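Local coordinates for protein platelet aggregation factor Sm-hPAF (PDB 4GWI) that binds fucosylated Lewis glycans through this F-type lectin domain of lectinolysin, a cytolysin that probably forms pores in cholesterol-containing host membranes, at residues E10-A18 / Q58-N66. The protein carries 2 engineered substitutions. Sequence-based numbering, arbitrary orientation.
Sequences ENIARGKQA and QVDLGKTEN. With MG (magnesium ion), chain E.
Q17 and D60 share a magnesium ion at the edge of a β-sheet: Q17 OE1 binds it at 2.4 Å and D60 OD2 at 2.2 Å, and three waters are also bound. Amide and carboxylate planes lie 27° apart. Both side chains leave with CG anti to the backbone N (chi1 -172° and -179°), on the same face of the sheet; the long, extended glutamine and the short aspartate thus reach one ion, and the neutral amide oxygen adds no second negative charge. D60 OD1 accepts from G62 N in an Asx turn and forms a salt bridge with R123; together these fix the carboxylate's rotation.

Backbone pairing is slight. D60 N donates to Q17 O at 2.9 Å, nearly straight, while a water bridges Q17 N and D60 O. Next along, A18 and V59 form an antiparallel non-hydrogen-bonded pair, and A18 CA lies 3.2 Å from Q58 O in a CA-H...O contact.

Apolar packing continues beyond the strand, through buried V59, L61 and I12. V59 CG2 lies 3.5 Å from K16 CB; L61 CD2 meets A13 CA, and its CD1 meets I12 CD1, which also reaches E65 CG at 3.7 Å.

Two polar ends turn off this packing: bent K16 passes L61 O to hydrogen-bond I12 O through NZ (2.9 Å), and E65 forms a salt bridge with R145.

In this F-type lectin fold, outer strand 17-20 borders strand 56-61, itself beside strand 124-129. At G62, whose positive phi suits glycine, the chain turns into strand 64-74 of the second sheet; loop 10-16 spans both sheets, touching E65 and strand 138-145.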
loop_
_atom_site.group_PDB
_atom_site.type_symbol
_atom_site.label_atom_id
_atom_site.label_comp_id
_atom_site.label_asym_id
_atom_site.label_seq_id
_atom_site.Cartn_x
_atom_site.Cartn_y
_atom_site.Cartn_z
ATOM N N GLU A 10 -16.082 4.416 2.461
ATOM C CA GLU A 10 -15.327 4.749 3.634
ATOM C C GLU A 10 -13.874 4.106 3.418
ATOM O O GLU A 10 -13.763 2.857 3.263
ATOM C CB GLU A 10 -15.894 4.141 4.907
ATOM C CG GLU A 10 -15.150 4.598 6.118
ATOM C CD GLU A 10 -15.493 3.880 7.467
ATOM O OE1 GLU A 10 -16.401 2.989 7.584
ATOM O OE2 GLU A 10 -14.812 4.190 8.472
ATOM N N ASN A 11 -12.832 4.956 3.536
ATOM C CA ASN A 11 -11.464 4.398 3.579
ATOM C C ASN A 11 -11.179 3.894 4.950
ATOM O O ASN A 11 -10.842 4.621 5.918
ATOM C CB ASN A 11 -10.478 5.512 3.129
ATOM C CG ASN A 11 -9.033 5.098 3.445
ATOM O OD1 ASN A 11 -8.713 3.896 3.538
ATOM N ND2 ASN A 11 -8.154 6.055 3.610
ATOM N N ILE A 12 -11.224 2.533 5.114
ATOM C CA ILE A 12 -11.029 1.939 6.452
ATOM C C ILE A 12 -9.548 1.797 6.858
ATOM O O ILE A 12 -9.240 1.425 7.991
ATOM C CB ILE A 12 -11.698 0.542 6.603
ATOM C CG1 ILE A 12 -11.246 -0.437 5.526
ATOM C CG2 ILE A 12 -13.215 0.724 6.378
ATOM C CD1 ILE A 12 -11.565 -1.928 5.874
ATOM N N ALA A 13 -8.614 2.176 5.951
ATOM C CA ALA A 13 -7.200 2.142 6.374
ATOM C C ALA A 13 -6.751 3.432 7.096
ATOM O O ALA A 13 -5.774 3.444 7.767
ATOM C CB ALA A 13 -6.307 1.983 5.113
ATOM N N ARG A 14 -7.515 4.535 6.926
ATOM C CA ARG A 14 -7.103 5.786 7.550
ATOM C C ARG A 14 -6.911 5.699 8.986
ATOM O O ARG A 14 -7.787 5.218 9.765
ATOM C CB ARG A 14 -8.246 6.775 7.211
ATOM C CG ARG A 14 -8.162 7.992 8.069
ATOM C CD ARG A 14 -7.193 8.778 7.271
ATOM N NE ARG A 14 -7.172 10.137 7.874
ATOM C CZ ARG A 14 -6.392 10.486 8.902
ATOM N NH1 ARG A 14 -6.511 11.729 9.396
ATOM N NH2 ARG A 14 -5.487 9.615 9.452
ATOM N N GLY A 15 -5.736 6.112 9.433
ATOM C CA GLY A 15 -5.422 6.179 10.833
ATOM C C GLY A 15 -5.170 4.875 11.541
ATOM O O GLY A 15 -4.978 4.843 12.772
ATOM N N LYS A 16 -5.082 3.787 10.739
ATOM C CA LYS A 16 -4.764 2.487 11.355
ATOM C C LYS A 16 -3.261 2.271 11.592
ATOM O O LYS A 16 -2.447 3.076 11.126
ATOM C CB LYS A 16 -5.294 1.417 10.393
ATOM C CG LYS A 16 -6.821 1.356 10.168
ATOM C CD LYS A 16 -7.476 0.888 11.485
ATOM C CE LYS A 16 -8.975 0.720 11.277
ATOM N NZ LYS A 16 -9.715 1.919 10.844
ATOM N N GLN A 17 -2.907 1.232 12.373
ATOM C CA GLN A 17 -1.520 0.955 12.629
ATOM C C GLN A 17 -0.829 0.491 11.355
ATOM O O GLN A 17 -1.372 -0.341 10.602
ATOM C CB GLN A 17 -1.480 -0.162 13.646
ATOM C CG GLN A 17 -0.050 -0.394 14.141
ATOM C CD GLN A 17 -0.093 -1.577 15.154
ATOM O OE1 GLN A 17 -0.829 -2.609 14.910
ATOM N NE2 GLN A 17 0.765 -1.534 16.131
ATOM N N ALA A 18 0.296 1.035 11.029
ATOM C CA ALA A 18 1.047 0.692 9.779
ATOM C C ALA A 18 2.440 0.439 10.215
ATOM O O ALA A 18 3.002 0.963 11.212
ATOM C CB ALA A 18 0.965 1.823 8.702
ATOM N N GLN A 58 2.850 -2.434 5.410
ATOM C CA GLN A 58 1.628 -3.150 5.781
ATOM C C GLN A 58 0.745 -2.239 6.622
ATOM O O GLN A 58 1.266 -1.411 7.409
ATOM C CB GLN A 58 2.047 -4.350 6.638
ATOM C CG GLN A 58 0.835 -5.166 7.123
ATOM C CD GLN A 58 1.411 -6.352 7.876
ATOM O OE1 GLN A 58 1.654 -6.256 9.084
ATOM N NE2 GLN A 58 1.705 -7.373 7.117
ATOM N N VAL A 59 -0.586 -2.383 6.459
ATOM C CA VAL A 59 -1.496 -1.765 7.442
ATOM C C VAL A 59 -2.307 -2.909 8.100
ATOM O O VAL A 59 -2.727 -3.888 7.450
ATOM C CB VAL A 59 -2.405 -0.753 6.744
ATOM C CG1 VAL A 59 -3.157 -1.369 5.523
ATOM C CG2 VAL A 59 -3.377 -0.065 7.811
ATOM N N ASP A 60 -2.507 -2.728 9.412
ATOM C CA ASP A 60 -3.398 -3.642 10.242
ATOM C C ASP A 60 -4.729 -2.969 10.304
ATOM O O ASP A 60 -4.877 -1.884 10.978
ATOM C CB ASP A 60 -2.743 -3.807 11.595
ATOM C CG ASP A 60 -3.528 -4.712 12.491
ATOM O OD1 ASP A 60 -4.602 -5.118 12.099
ATOM O OD2 ASP A 60 -3.015 -4.882 13.623
ATOM N N LEU A 61 -5.742 -3.539 9.697
ATOM C CA LEU A 61 -7.113 -2.957 9.749
ATOM C C LEU A 61 -7.732 -3.088 11.130
ATOM O O LEU A 61 -8.836 -2.483 11.339
ATOM C CB LEU A 61 -8.018 -3.597 8.695
ATOM C CG LEU A 61 -7.523 -3.500 7.252
ATOM C CD1 LEU A 61 -8.401 -4.257 6.295
ATOM C CD2 LEU A 61 -7.417 -2.014 6.784
ATOM N N GLY A 62 -7.129 -3.920 11.985
ATOM C CA GLY A 62 -7.503 -4.032 13.381
ATOM C C GLY A 62 -8.562 -5.089 13.670
ATOM O O GLY A 62 -8.741 -5.452 14.849
ATOM N N LYS A 63 -9.189 -5.585 12.616
ATOM C CA LYS A 63 -10.198 -6.646 12.667
ATOM C C LYS A 63 -10.264 -7.198 11.282
ATOM O O LYS A 63 -9.730 -6.579 10.355
ATOM C CB LYS A 63 -11.568 -6.105 13.152
ATOM C CG LYS A 63 -12.163 -4.975 12.356
ATOM C CD LYS A 63 -13.496 -4.389 12.935
ATOM C CE LYS A 63 -14.640 -5.424 13.119
ATOM N NZ LYS A 63 -14.849 -6.525 12.101
ATOM N N THR A 64 -10.884 -8.367 11.077
ATOM C CA THR A 64 -11.066 -8.887 9.736
ATOM C C THR A 64 -12.214 -8.195 9.021
ATOM O O THR A 64 -13.352 -8.088 9.570
ATOM C CB THR A 64 -11.309 -10.433 9.806
ATOM O OG1 THR A 64 -10.151 -10.983 10.428
ATOM C CG2 THR A 64 -11.488 -11.031 8.424
ATOM N N GLU A 65 -11.953 -7.685 7.827
ATOM C CA GLU A 65 -12.958 -6.988 7.079
ATOM C C GLU A 65 -13.116 -7.670 5.714
ATOM O O GLU A 65 -12.157 -8.248 5.181
ATOM C CB GLU A 65 -12.432 -5.554 6.814
ATOM C CG GLU A 65 -12.229 -4.772 8.090
ATOM C CD GLU A 65 -13.504 -4.172 8.613
ATOM O OE1 GLU A 65 -13.385 -3.361 9.580
ATOM O OE2 GLU A 65 -14.605 -4.472 8.070
ATOM N N ASN A 66 -14.260 -7.446 5.062
ATOM C CA ASN A 66 -14.437 -7.955 3.735
ATOM C C ASN A 66 -13.990 -6.915 2.709
ATOM O O ASN A 66 -14.678 -5.896 2.506
ATOM C CB ASN A 66 -15.896 -8.348 3.512
ATOM C CG ASN A 66 -16.052 -9.236 2.320
ATOM O OD1 ASN A 66 -16.067 -8.759 1.217
ATOM N ND2 ASN A 66 -15.953 -10.585 2.502
HETATM MG MG MG E . -1.159 -4.965 14.762
HETATM O O HOH W 1 -4.860 -0.728 13.432
HETATM O O HOH W 2 -1.182 -7.206 14.840
HETATM O O HOH W 3 0.102 -4.983 13.394
HETATM O O HOH W 4 0.391 -5.071 16.258
#